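PDB 7CHU: putative pectin lyase from Geobacillus virus E2, which serves as a trimeric tailspike of a deep-sea thermophilic bacteriophage and probably binds, and perhaps cleaves, a polysaccharide of the host surface. Local coordinates for residues V449-S454 and V461-L466; A412-V417 and G435-D440; T119-V124 and C146-I151. One frame throughout, in Å; residues are numbered along the deposited sequence.

Contact 1: V449-S454 and V461-L466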
ATOM      1  N   VAL A 449     -34.371  -4.180  26.588  1.00 15.91           N
ATOM      2  CA  VAL A 449     -35.119  -5.183  25.840  1.00 18.51           C
ATOM      3  C   VAL A 449     -34.543  -6.552  26.167  1.00 18.81           C
ATOM      4  O   VAL A 449     -33.376  -6.680  26.545  1.00 19.09           O
ATOM      5  CB  VAL A 449     -35.077  -4.934  24.308  1.00 17.59           C
ATOM      6  CG1 VAL A 449     -35.860  -3.669  23.941  1.00 19.21           C
ATOM      7  CG2 VAL A 449     -33.633  -4.826  23.808  1.00 15.52           C
ATOM      8  N   GLY A 450     -35.387  -7.581  26.053  1.00 18.00           N
ATOM      9  CA  GLY A 450     -34.926  -8.942  26.275  1.00 18.62           C
ATOM     10  C   GLY A 450     -35.881  -9.986  25.737  1.00 19.40           C
ATOM     11  O   GLY A 450     -37.028  -9.690  25.384  1.00 20.71           O
ATOM     12  N   ALA A 451     -35.387 -11.223  25.676  1.00 19.16           N
ATOM     13  CA  ALA A 451     -36.158 -12.350  25.169  1.00 20.65           C
ATOM     14  C   ALA A 451     -35.605 -13.638  25.764  1.00 22.38           C
ATOM     15  O   ALA A 451     -34.404 -13.748  26.050  1.00 18.02           O
ATOM     16  CB  ALA A 451     -36.126 -12.411  23.636  1.00 20.39           C
ATOM     17  N   ASN A 452     -36.491 -14.610  25.955  1.00 21.99           N
ATOM     18  CA  ASN A 452     -36.037 -15.913  26.418  1.00 25.61           C
ATOM     19  C   ASN A 452     -35.264 -16.655  25.327  1.00 24.54           C
ATOM     20  O   ASN A 452     -35.360 -16.350  24.137  1.00 23.91           O
ATOM     21  CB  ASN A 452     -37.221 -16.775  26.863  1.00 32.25           C
ATOM     22  CG  ASN A 452     -37.612 -16.514  28.288  1.00 24.76           C
ATOM     23  OD1 ASN A 452     -38.732 -16.110  28.564  1.00 35.19           O
ATOM     24  ND2 ASN A 452     -36.683 -16.726  29.200  1.00 29.66           N
ATOM     25  N   ALA A 453     -34.501 -17.660  25.752  1.00 21.00           N
ATOM     26  CA  ALA A 453     -33.887 -18.580  24.804  1.00 24.21           C
ATOM     27  C   ALA A 453     -34.957 -19.244  23.951  1.00 26.73           C
ATOM     28  O   ALA A 453     -35.951 -19.758  24.468  1.00 28.16           O
ATOM     29  CB  ALA A 453     -33.068 -19.636  25.538  1.00 26.84           C
ATOM     30  N   SER A 454     -34.759 -19.200  22.633  1.00 26.62           N
ATOM     31  CA  SER A 454     -35.691 -19.787  21.675  1.00 31.86           C
ATOM     32  C   SER A 454     -35.593 -21.306  21.571  1.00 32.04           C
ATOM     33  O   SER A 454     -36.580 -21.943  21.196  1.00 31.27           O
ATOM     34  CB  SER A 454     -35.452 -19.185  20.284  1.00 30.19           C
ATOM     35  OG  SER A 454     -34.332 -19.830  19.690  1.00 28.82           O
ATOM     36  N   VAL A 461     -36.915 -14.031  17.077  1.00 22.49           N
ATOM     37  CA  VAL A 461     -37.487 -13.834  18.405  1.00 24.64           C
ATOM     38  C   VAL A 461     -38.181 -12.475  18.485  1.00 25.71           C
ATOM     39  O   VAL A 461     -37.961 -11.578  17.665  1.00 24.84           O
ATOM     40  CB  VAL A 461     -36.419 -13.956  19.516  1.00 26.55           C
ATOM     41  CG1 VAL A 461     -35.823 -15.349  19.521  1.00 25.60           C
ATOM     42  CG2 VAL A 461     -35.319 -12.891  19.335  1.00 20.55           C
ATOM     43  N   THR A 462     -39.035 -12.341  19.494  1.00 22.40           N
ATOM     44  CA  THR A 462     -39.700 -11.094  19.831  1.00 25.50           C
ATOM     45  C   THR A 462     -38.979 -10.471  21.012  1.00 25.53           C
ATOM     46  O   THR A 462     -38.709 -11.156  22.000  1.00 30.50           O
ATOM     47  CB  THR A 462     -41.171 -11.346  20.176  1.00 29.38           C
ATOM     48  OG1 THR A 462     -41.859 -11.714  18.979  1.00 38.58           O
ATOM     49  CG2 THR A 462     -41.824 -10.102  20.767  1.00 28.11           C
ATOM     50  N   LEU A 463     -38.630  -9.191  20.895  1.00 23.68           N
ATOM     51  CA  LEU A 463     -37.985  -8.485  21.995  1.00 26.28           C
ATOM     52  C   LEU A 463     -39.047  -7.803  22.858  1.00 24.45           C
ATOM     53  O   LEU A 463     -39.901  -7.069  22.347  1.00 25.82           O
ATOM     54  CB  LEU A 463     -36.970  -7.467  21.471  1.00 26.45           C
ATOM     55  CG  LEU A 463     -35.702  -8.112  20.896  1.00 24.61           C
ATOM     56  CD1 LEU A 463     -34.671  -7.045  20.562  1.00 27.03           C
ATOM     57  CD2 LEU A 463     -35.120  -9.158  21.848  1.00 17.72           C
ATOM     58  N   THR A 464     -39.004  -8.090  24.157  1.00 23.64           N
ATOM     59  CA  THR A 464     -39.900  -7.498  25.144  1.00 27.29           C
ATOM     60  C   THR A 464     -39.254  -6.249  25.726  1.00 21.07           C
ATOM     61  O   THR A 464     -38.106  -6.294  26.176  1.00 19.44           O
ATOM     62  CB  THR A 464     -40.187  -8.503  26.262  1.00 23.86           C
ATOM     63  OG1 THR A 464     -40.751  -9.685  25.698  1.00 28.99           O
ATOM     64  CG2 THR A 464     -41.162  -7.925  27.305  1.00 25.25           C
ATOM     65  N   THR A 465     -39.977  -5.137  25.707  1.00 19.01           N
ATOM     66  CA  THR A 465     -39.455  -3.927  26.318  1.00 19.25           C
ATOM     67  C   THR A 465     -39.606  -4.043  27.829  1.00 22.46           C
ATOM     68  O   THR A 465     -40.710  -4.278  28.333  1.00 21.25           O
ATOM     69  CB  THR A 465     -40.186  -2.687  25.791  1.00 24.83           C
ATOM     70  OG1 THR A 465     -39.970  -2.551  24.380  1.00 24.90           O
ATOM     71  CG2 THR A 465     -39.672  -1.427  26.480  1.00 17.39           C
ATOM     72  N   LEU A 466     -38.503  -3.880  28.553  1.00 16.23           N
ATOM     73  CA  LEU A 466     -38.525  -4.018  30.003  1.00 16.89           C
ATOM     74  C   LEU A 466     -38.588  -2.693  30.740  1.00 19.76           C
ATOM     75  O   LEU A 466     -39.097  -2.643  31.865  1.00 18.22           O
ATOM     76  CB  LEU A 466     -37.282  -4.788  30.472  1.00 15.28           C
ATOM     77  CG  LEU A 466     -37.109  -6.104  29.716  1.00 19.39           C
ATOM     78  CD1 LEU A 466     -35.723  -6.744  29.964  1.00 19.24           C
ATOM     79  CD2 LEU A 466     -38.212  -7.042  30.120  1.00 18.03           C
TER
HETATM   80  O   HOH W   1     -39.780 -11.435  24.305  1.00 33.21           O
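G450 and T464 form the hydrogen-bonded pair of an antiparallel beta contact where strands 446-451 and 459-469 meet, in the part of the chain that follows the long beta-helix. The pairing is reciprocal: T464 N reaches G450 O at 2.8 Å, and G450 N reaches T464 O at 3.0 Å. The neighbouring pair V449-T465 is non-hydrogen-bonded, and V449 CA makes a CH···O contact with T464 O. The short axes are 132° apart, well off antiparallel, and the CA-CA spacing widens from 4.5 Å at V449-T465 to 7.0 Å at S454-V461. A water donates to T462 O at 2.6 Å and only weakly to G450 O. These are the arms of a beta hairpin whose six-residue link runs from S454 to V461. With CG beside the backbone N (chi1 -72°), L463 divides its methyls between two residues: CD2 lies 3.8 Å from A451 CB, while CD1 crosses to V449 CG2 at 4.1 Å. From the other face, L466 CD1 sits 4.0 Å from G450 N. Nearer the link, S454 CB meets V461 CG1, and S454 OG bonds to S459 OG and T456 N. L463 also packs on F424, and L466 touches T470 of the second subunit.

Contact 2: A412-V417 and G435-D440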
ATOM      1  N   ALA A 412     -27.793   0.732  19.342  1.00 16.03           N
ATOM      2  CA  ALA A 412     -28.143  -0.438  20.138  1.00 15.66           C
ATOM      3  C   ALA A 412     -26.916  -1.253  20.531  1.00 18.38           C
ATOM      4  O   ALA A 412     -25.975  -1.418  19.742  1.00 20.09           O
ATOM      5  CB  ALA A 412     -29.138  -1.314  19.389  1.00 16.79           C
ATOM      6  N   LEU A 413     -26.956  -1.771  21.757  1.00 13.54           N
ATOM      7  CA  LEU A 413     -25.902  -2.575  22.371  1.00 15.14           C
ATOM      8  C   LEU A 413     -26.580  -3.881  22.761  1.00 17.25           C
ATOM      9  O   LEU A 413     -27.285  -3.928  23.774  1.00 16.98           O
ATOM     10  CB  LEU A 413     -25.293  -1.871  23.583  1.00 17.80           C
ATOM     11  CG  LEU A 413     -24.625  -0.490  23.390  1.00 21.76           C
ATOM     12  CD1 LEU A 413     -23.736  -0.504  22.159  1.00 27.42           C
ATOM     13  CD2 LEU A 413     -25.617   0.642  23.330  1.00 23.07           C
ATOM     14  N   PHE A 414     -26.397  -4.924  21.947  1.00 12.20           N
ATOM     15  CA  PHE A 414     -27.187  -6.142  22.061  1.00 16.42           C
ATOM     16  C   PHE A 414     -26.284  -7.334  22.352  1.00 19.09           C
ATOM     17  O   PHE A 414     -25.170  -7.435  21.824  1.00 15.13           O
ATOM     18  CB  PHE A 414     -27.968  -6.437  20.766  1.00 14.99           C
ATOM     19  CG  PHE A 414     -29.291  -5.721  20.636  1.00 13.90           C
ATOM     20  CD1 PHE A 414     -29.714  -4.779  21.568  1.00 13.01           C
ATOM     21  CD2 PHE A 414     -30.103  -5.993  19.540  1.00 13.01           C
ATOM     22  CE1 PHE A 414     -30.956  -4.147  21.423  1.00 15.35           C
ATOM     23  CE2 PHE A 414     -31.344  -5.362  19.371  1.00 15.79           C
ATOM     24  CZ  PHE A 414     -31.772  -4.437  20.317  1.00 14.95           C
ATOM     25  N   GLN A 415     -26.803  -8.262  23.154  1.00 15.45           N
ATOM     26  CA  GLN A 415     -26.127  -9.510  23.473  1.00 17.55           C
ATOM     27  C   GLN A 415     -27.018 -10.671  23.039  1.00 19.67           C
ATOM     28  O   GLN A 415     -28.137 -10.823  23.546  1.00 17.53           O
ATOM     29  CB  GLN A 415     -25.806  -9.569  24.969  1.00 16.60           C
ATOM     30  CG  GLN A 415     -25.048 -10.817  25.380  1.00 20.66           C
ATOM     31  CD  GLN A 415     -23.680 -10.926  24.681  1.00 21.86           C
ATOM     32  OE1 GLN A 415     -22.994  -9.924  24.480  1.00 19.39           O
ATOM     33  NE2 GLN A 415     -23.291 -12.152  24.312  1.00 21.37           N
ATOM     34  N   ASN A 416     -26.541 -11.459  22.074  1.00 17.64           N
ATOM     35  CA  ASN A 416     -27.230 -12.657  21.583  1.00 19.73           C
ATOM     36  C   ASN A 416     -28.513 -12.320  20.829  1.00 19.83           C
ATOM     37  O   ASN A 416     -29.478 -13.088  20.860  1.00 17.66           O
ATOM     38  CB  ASN A 416     -27.536 -13.661  22.703  1.00 19.10           C
ATOM     39  CG  ASN A 416     -27.913 -15.045  22.161  1.00 22.23           C
ATOM     40  OD1 ASN A 416     -27.434 -15.462  21.095  1.00 22.79           O
ATOM     41  ND2 ASN A 416     -28.804 -15.746  22.873  1.00 22.56           N
ATOM     42  N   VAL A 417     -28.541 -11.177  20.153  1.00 18.56           N
ATOM     43  CA  VAL A 417     -29.667 -10.827  19.295  1.00 19.04           C
ATOM     44  C   VAL A 417     -29.219  -9.685  18.406  1.00 14.52           C
ATOM     45  O   VAL A 417     -28.440  -8.829  18.827  1.00 18.43           O
ATOM     46  CB  VAL A 417     -30.922 -10.440  20.115  1.00 16.05           C
ATOM     47  CG1 VAL A 417     -30.622  -9.200  20.994  1.00 18.71           C
ATOM     48  CG2 VAL A 417     -32.113 -10.155  19.187  1.00 16.22           C
ATOM     49  N   GLY A 435     -30.580  -6.406  25.606  1.00 14.14           N
ATOM     50  CA  GLY A 435     -29.944  -5.266  24.966  1.00 14.89           C
ATOM     51  C   GLY A 435     -30.458  -3.937  25.484  1.00 17.56           C
ATOM     52  O   GLY A 435     -31.463  -3.851  26.209  1.00 16.44           O
ATOM     53  N   ILE A 436     -29.724  -2.895  25.097  1.00 14.07           N
ATOM     54  CA  ILE A 436     -30.121  -1.498  25.258  1.00 15.90           C
ATOM     55  C   ILE A 436     -30.233  -0.878  23.872  1.00 16.69           C
ATOM     56  O   ILE A 436     -29.361  -1.092  23.019  1.00 14.53           O
ATOM     57  CB  ILE A 436     -29.097  -0.726  26.102  1.00 15.72           C
ATOM     58  CG1 ILE A 436     -28.921  -1.367  27.474  1.00 16.19           C
ATOM     59  CG2 ILE A 436     -29.500   0.758  26.241  1.00 16.67           C
ATOM     60  CD1 ILE A 436     -27.774  -0.731  28.274  1.00 19.84           C
ATOM     61  N   GLN A 437     -31.306  -0.132  23.632  1.00 14.52           N
ATOM     62  CA  GLN A 437     -31.426   0.613  22.388  1.00 16.34           C
ATOM     63  C   GLN A 437     -31.775   2.056  22.722  1.00 18.15           C
ATOM     64  O   GLN A 437     -32.662   2.315  23.546  1.00 15.70           O
ATOM     65  CB  GLN A 437     -32.454  -0.020  21.446  1.00 18.23           C
ATOM     66  CG  GLN A 437     -33.852  -0.252  22.036  1.00 15.54           C
ATOM     67  CD  GLN A 437     -34.699  -1.159  21.140  1.00 21.57           C
ATOM     68  OE1 GLN A 437     -34.198  -2.114  20.528  1.00 21.89           O
ATOM     69  NE2 GLN A 437     -35.987  -0.865  21.062  1.00 22.72           N
ATOM     70  N   ILE A 438     -31.053   2.986  22.093  1.00 17.00           N
ATOM     71  CA  ILE A 438     -31.111   4.413  22.404  1.00 16.37           C
ATOM     72  C   ILE A 438     -31.722   5.132  21.205  1.00 19.37           C
ATOM     73  O   ILE A 438     -31.121   5.176  20.129  1.00 14.46           O
ATOM     74  CB  ILE A 438     -29.716   4.955  22.742  1.00 18.31           C
ATOM     75  CG1 ILE A 438     -29.113   4.160  23.913  1.00 15.42           C
ATOM     76  CG2 ILE A 438     -29.744   6.444  23.017  1.00 16.15           C
ATOM     77  CD1 ILE A 438     -27.613   4.428  24.069  1.00 15.84           C
ATOM     78  N   ALA A 439     -32.925   5.684  21.379  1.00 15.71           N
ATOM     79  CA  ALA A 439     -33.686   6.265  20.286  1.00 17.97           C
ATOM     80  C   ALA A 439     -33.524   7.777  20.266  1.00 16.23           C
ATOM     81  O   ALA A 439     -32.942   8.377  21.170  1.00 19.10           O
ATOM     82  CB  ALA A 439     -35.167   5.891  20.410  1.00 19.00           C
ATOM     83  N   ASP A 440     -33.999   8.394  19.190  1.00 17.24           N
ATOM     84  CA  ASP A 440     -34.139   9.847  19.142  1.00 20.61           C
ATOM     85  C   ASP A 440     -35.607  10.234  18.955  1.00 20.83           C
ATOM     86  O   ASP A 440     -35.956  11.111  18.157  1.00 19.59           O
ATOM     87  CB  ASP A 440     -33.224  10.495  18.092  1.00 17.97           C
ATOM     88  CG  ASP A 440     -33.276   9.835  16.721  1.00 25.33           C
ATOM     89  OD1 ASP A 440     -34.339   9.293  16.353  1.00 24.93           O
ATOM     90  OD2 ASP A 440     -32.233   9.877  16.003  1.00 24.69           O
TER
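F414 brings its ring obliquely against G435, with F414 CD1 only 3.4 Å from G435 CA; the absence of a side chain on G435 is what allows the ring so close. The torsion responsible is chi1 of -84°, which sets CG beside the backbone N and sends the ring across to the opposite strand, where F414 CE1 comes 3.8 Å from I436 O. Over one face of the ring, offset toward the rim, stands A412 CB of the same strand, 3.9 Å above the plane. That same methyl group meets Q437 CB at 4.1 Å, so A412, F414 and Q437 share one side of the sheet.

The backbone evidence is a clean antiparallel pairing, with the strand directions 166° apart. L413 and I436 make the hydrogen-bonded pair. L413 N to I436 O measures 2.8 Å and runs nearly along the C=O axis, whereas I436 N approaches L413 O at 3.0 Å, tilted 30° from the carbonyl plane. I436 O takes a second, weaker approach from A412 CA. The flanking pairs, A412 with Q437 and F414 with G435, are non-hydrogen-bonded.

On the reverse side, L413 CD2 touches I438 CD1 at 4.3 Å. This aliphatic face is turned to the other chains: I436 packs on I436 of both the second and the third subunits, and L413 on L413 of the third. D440 forms a salt bridge with R401 of the third subunit. F414, by contrast, packs among L405, V449 and L463 of its own chain. The like-with-like contacts are consistent with the aliphatic side facing the trimer axis, and with an antiparallel intersubunit region C-terminal to the beta-helix, as in some other trimeric tailspikes.

Contact 3: T119-V124 and C146-I151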
ATOM      1  N   THR A 119      11.885  -8.269 -27.161  1.00 14.30           N
ATOM      2  CA  THR A 119      10.555  -8.248 -27.760  1.00 14.98           C
ATOM      3  C   THR A 119      10.364  -9.423 -28.708  1.00 17.20           C
ATOM      4  O   THR A 119      11.232  -9.708 -29.538  1.00 15.55           O
ATOM      5  CB  THR A 119      10.354  -6.936 -28.507  1.00 17.57           C
ATOM      6  OG1 THR A 119      10.348  -5.864 -27.556  1.00 19.67           O
ATOM      7  CG2 THR A 119       9.024  -6.952 -29.270  1.00 18.61           C
ATOM      8  N   GLY A 120       9.268 -10.146 -28.540  1.00 13.65           N
ATOM      9  CA  GLY A 120       9.021 -11.285 -29.402  1.00 16.64           C
ATOM     10  C   GLY A 120       8.031 -12.264 -28.805  1.00 18.57           C
ATOM     11  O   GLY A 120       7.605 -12.150 -27.660  1.00 13.76           O
ATOM     12  N   THR A 121       7.689 -13.250 -29.630  1.00 17.01           N
ATOM     13  CA  THR A 121       6.800 -14.346 -29.282  1.00 16.47           C
ATOM     14  C   THR A 121       7.647 -15.614 -29.288  1.00 17.61           C
ATOM     15  O   THR A 121       8.207 -15.967 -30.326  1.00 16.77           O
ATOM     16  CB  THR A 121       5.672 -14.436 -30.312  1.00 18.19           C
ATOM     17  OG1 THR A 121       4.907 -13.227 -30.284  1.00 31.36           O
ATOM     18  CG2 THR A 121       4.763 -15.612 -30.039  1.00 22.56           C
ATOM     19  N   TYR A 122       7.749 -16.281 -28.141  1.00 15.38           N
ATOM     20  CA  TYR A 122       8.642 -17.423 -27.969  1.00 15.91           C
ATOM     21  C   TYR A 122       7.813 -18.699 -27.818  1.00 16.90           C
ATOM     22  O   TYR A 122       7.215 -18.936 -26.765  1.00 15.23           O
ATOM     23  CB  TYR A 122       9.551 -17.210 -26.761  1.00 15.56           C
ATOM     24  CG  TYR A 122      10.492 -16.035 -26.928  1.00 14.48           C
ATOM     25  CD1 TYR A 122      10.060 -14.739 -26.674  1.00 15.49           C
ATOM     26  CD2 TYR A 122      11.797 -16.228 -27.360  1.00 15.33           C
ATOM     27  CE1 TYR A 122      10.905 -13.666 -26.833  1.00 14.67           C
ATOM     28  CE2 TYR A 122      12.679 -15.143 -27.528  1.00 14.26           C
ATOM     29  CZ  TYR A 122      12.208 -13.865 -27.247  1.00 15.42           C
ATOM     30  OH  TYR A 122      13.020 -12.774 -27.394  1.00 14.72           O
ATOM     31  N   LYS A 123       7.769 -19.510 -28.874  1.00 14.73           N
ATOM     32  CA  LYS A 123       7.073 -20.790 -28.791  1.00 20.82           C
ATOM     33  C   LYS A 123       7.863 -21.741 -27.903  1.00 18.76           C
ATOM     34  O   LYS A 123       9.043 -21.994 -28.155  1.00 17.05           O
ATOM     35  CB  LYS A 123       6.890 -21.396 -30.177  1.00 19.03           C
ATOM     36  CG  LYS A 123       6.123 -22.704 -30.123  1.00 22.70           C
ATOM     37  CD  LYS A 123       5.536 -23.054 -31.471  1.00 29.27           C
ATOM     38  CE  LYS A 123       6.445 -23.989 -32.213  1.00 29.99           C
ATOM     39  NZ  LYS A 123       5.771 -24.567 -33.419  1.00 43.98           N
ATOM     40  N   VAL A 124       7.224 -22.263 -26.858  1.00 18.96           N
ATOM     41  CA  VAL A 124       7.864 -23.174 -25.912  1.00 16.42           C
ATOM     42  C   VAL A 124       7.036 -24.449 -25.857  1.00 19.52           C
ATOM     43  O   VAL A 124       5.820 -24.390 -25.632  1.00 15.36           O
ATOM     44  CB  VAL A 124       7.997 -22.543 -24.514  1.00 15.14           C
ATOM     45  CG1 VAL A 124       8.352 -23.624 -23.483  1.00 15.04           C
ATOM     46  CG2 VAL A 124       9.064 -21.455 -24.525  1.00 18.28           C
ATOM     47  N   CYS A 146       6.441 -12.373 -24.996  1.00 14.73           N
ATOM     48  CA  CYS A 146       5.373 -13.325 -24.698  1.00 16.06           C
ATOM     49  C   CYS A 146       5.828 -14.755 -24.983  1.00 16.23           C
ATOM     50  O   CYS A 146       6.191 -15.086 -26.118  1.00 16.62           O
ATOM     51  CB  CYS A 146       4.118 -12.988 -25.503  1.00 19.63           C
ATOM     52  SG  CYS A 146       2.689 -14.084 -25.116  1.00 27.62           S
ATOM     53  N   ILE A 147       5.797 -15.601 -23.959  1.00 15.46           N
ATOM     54  CA  ILE A 147       6.082 -17.025 -24.113  1.00 16.75           C
ATOM     55  C   ILE A 147       4.771 -17.724 -24.455  1.00 19.01           C
ATOM     56  O   ILE A 147       3.791 -17.610 -23.709  1.00 20.68           O
ATOM     57  CB  ILE A 147       6.705 -17.596 -22.832  1.00 18.77           C
ATOM     58  CG1 ILE A 147       7.834 -16.687 -22.285  1.00 18.60           C
ATOM     59  CG2 ILE A 147       7.181 -19.016 -23.052  1.00 19.57           C
ATOM     60  CD1 ILE A 147       9.036 -16.471 -23.203  1.00 17.26           C
ATOM     61  N   LYS A 148       4.719 -18.380 -25.613  1.00 18.06           N
ATOM     62  CA  LYS A 148       3.531 -19.077 -26.089  1.00 17.90           C
ATOM     63  C   LYS A 148       3.713 -20.579 -25.890  1.00 17.78           C
ATOM     64  O   LYS A 148       4.504 -21.214 -26.592  1.00 15.89           O
ATOM     65  CB  LYS A 148       3.258 -18.765 -27.558  1.00 19.04           C
ATOM     66  CG  LYS A 148       2.987 -17.282 -27.822  1.00 23.77           C
ATOM     67  CD  LYS A 148       1.533 -16.902 -27.741  1.00 25.75           C
ATOM     68  CE  LYS A 148       1.311 -15.478 -28.269  1.00 33.79           C
ATOM     69  NZ  LYS A 148      -0.107 -15.040 -28.079  1.00 32.47           N
ATOM     70  N   SER A 149       2.969 -21.152 -24.957  1.00 18.73           N
ATOM     71  CA  SER A 149       3.145 -22.564 -24.617  1.00 17.94           C
ATOM     72  C   SER A 149       2.324 -23.457 -25.527  1.00 15.52           C
ATOM     73  O   SER A 149       1.168 -23.154 -25.833  1.00 17.73           O
ATOM     74  CB  SER A 149       2.722 -22.821 -23.170  1.00 17.60           C
ATOM     75  OG  SER A 149       2.997 -24.163 -22.786  1.00 18.64           O
ATOM     76  N   THR A 150       2.901 -24.596 -25.912  1.00 20.81           N
ATOM     77  CA  THR A 150       2.128 -25.697 -26.476  1.00 18.12           C
ATOM     78  C   THR A 150       2.148 -26.908 -25.560  1.00 20.57           C
ATOM     79  O   THR A 150       1.796 -28.010 -25.993  1.00 22.93           O
ATOM     80  CB  THR A 150       2.654 -26.111 -27.854  1.00 21.27           C
ATOM     81  OG1 THR A 150       3.921 -26.762 -27.690  1.00 21.99           O
ATOM     82  CG2 THR A 150       2.810 -24.893 -28.779  1.00 20.12           C
ATOM     83  N   ILE A 151       2.594 -26.736 -24.319  1.00 19.52           N
ATOM     84  CA  ILE A 151       2.667 -27.842 -23.373  1.00 21.53           C
ATOM     85  C   ILE A 151       1.259 -28.287 -22.988  1.00 22.55           C
ATOM     86  O   ILE A 151       0.412 -27.469 -22.602  1.00 16.44           O
ATOM     87  CB  ILE A 151       3.474 -27.421 -22.139  1.00 19.32           C
ATOM     88  CG1 ILE A 151       4.901 -27.048 -22.546  1.00 17.06           C
ATOM     89  CG2 ILE A 151       3.432 -28.490 -21.061  1.00 18.27           C
ATOM     90  CD1 ILE A 151       5.718 -26.528 -21.383  1.00 18.12           C
TER
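Two successive coils of a right-handed parallel beta-helix, the fold of the pectate lyase-like family, stack here through strands 120-124 and 145-149. T121, Y122, K123 and V124 pair in turn with C146, I147, K148 and S149, and the short axes lie 29° from parallel. Five backbone bonds join them, with donors alternating between the strands as parallel pairing requires. Y122 N meets C146 O at 2.8 Å in the carbonyl plane; K148 N meets Y122 O at the same 2.8 Å but stands 42° out of that carbonyl's plane. G120-C146, V124-K148 and V124-T150 complete the set.

Side chains stack in rows between the coils. On the inner face V124 CG2 presses on I147 CG2 at 3.4 Å, tighter than normal carbon contact, and I147 CD1 reaches back to Y122 CB at 3.7 Å. C146 O lies at the edge of the Y122 ring, in its plane, 3.9 Å from Y122 CD1, while the ring's hydroxyl bonds to P118 O. I94 of helix 91-99 packs on Y122 and V124, and V157 of strand 156-160, on another wall of the helix, meets V124 and I147 in this largely apolar interior.

The other face carries T121, K123, C146 and K148. A chi1 of -62° puts K148 CG beside the backbone N and 3.3 Å from T121 CG2, another tight pair; beyond a bend at chi2 the chain goes on to D180, where its ammonium forms a salt bridge. T121 and C146 touch G110 of the third subunit. S149 OG accepts from I151 N at 3.0 Å, an ST turn at the end of strand 145-149. Stacked parallel strands with residues aligned from coil to coil are characteristic of the beta-helix.

From the N terminus the three contacts come in series, neither nested nor crossed. Contact 3 closes a 21-residue link that holds strands 128-130 and 135-139, carrying the chain round one coil near the start of the beta-helix. Beyond the rest of that helix, contact 2 closes a 17-residue link with strands 418-420 and 423-426, and contact 1 then closes a hairpin with six residues between its segments. Contacts 1 and 2, centres about 12 Å apart, touch through the adjacent strands 433-438 and 446-451: V449 N lies 3.0 Å from G435 O, a probable hydrogen bond. Contact 3 lies on the opposite side of the chain's centre, about 62 Å from contact 2 between centres.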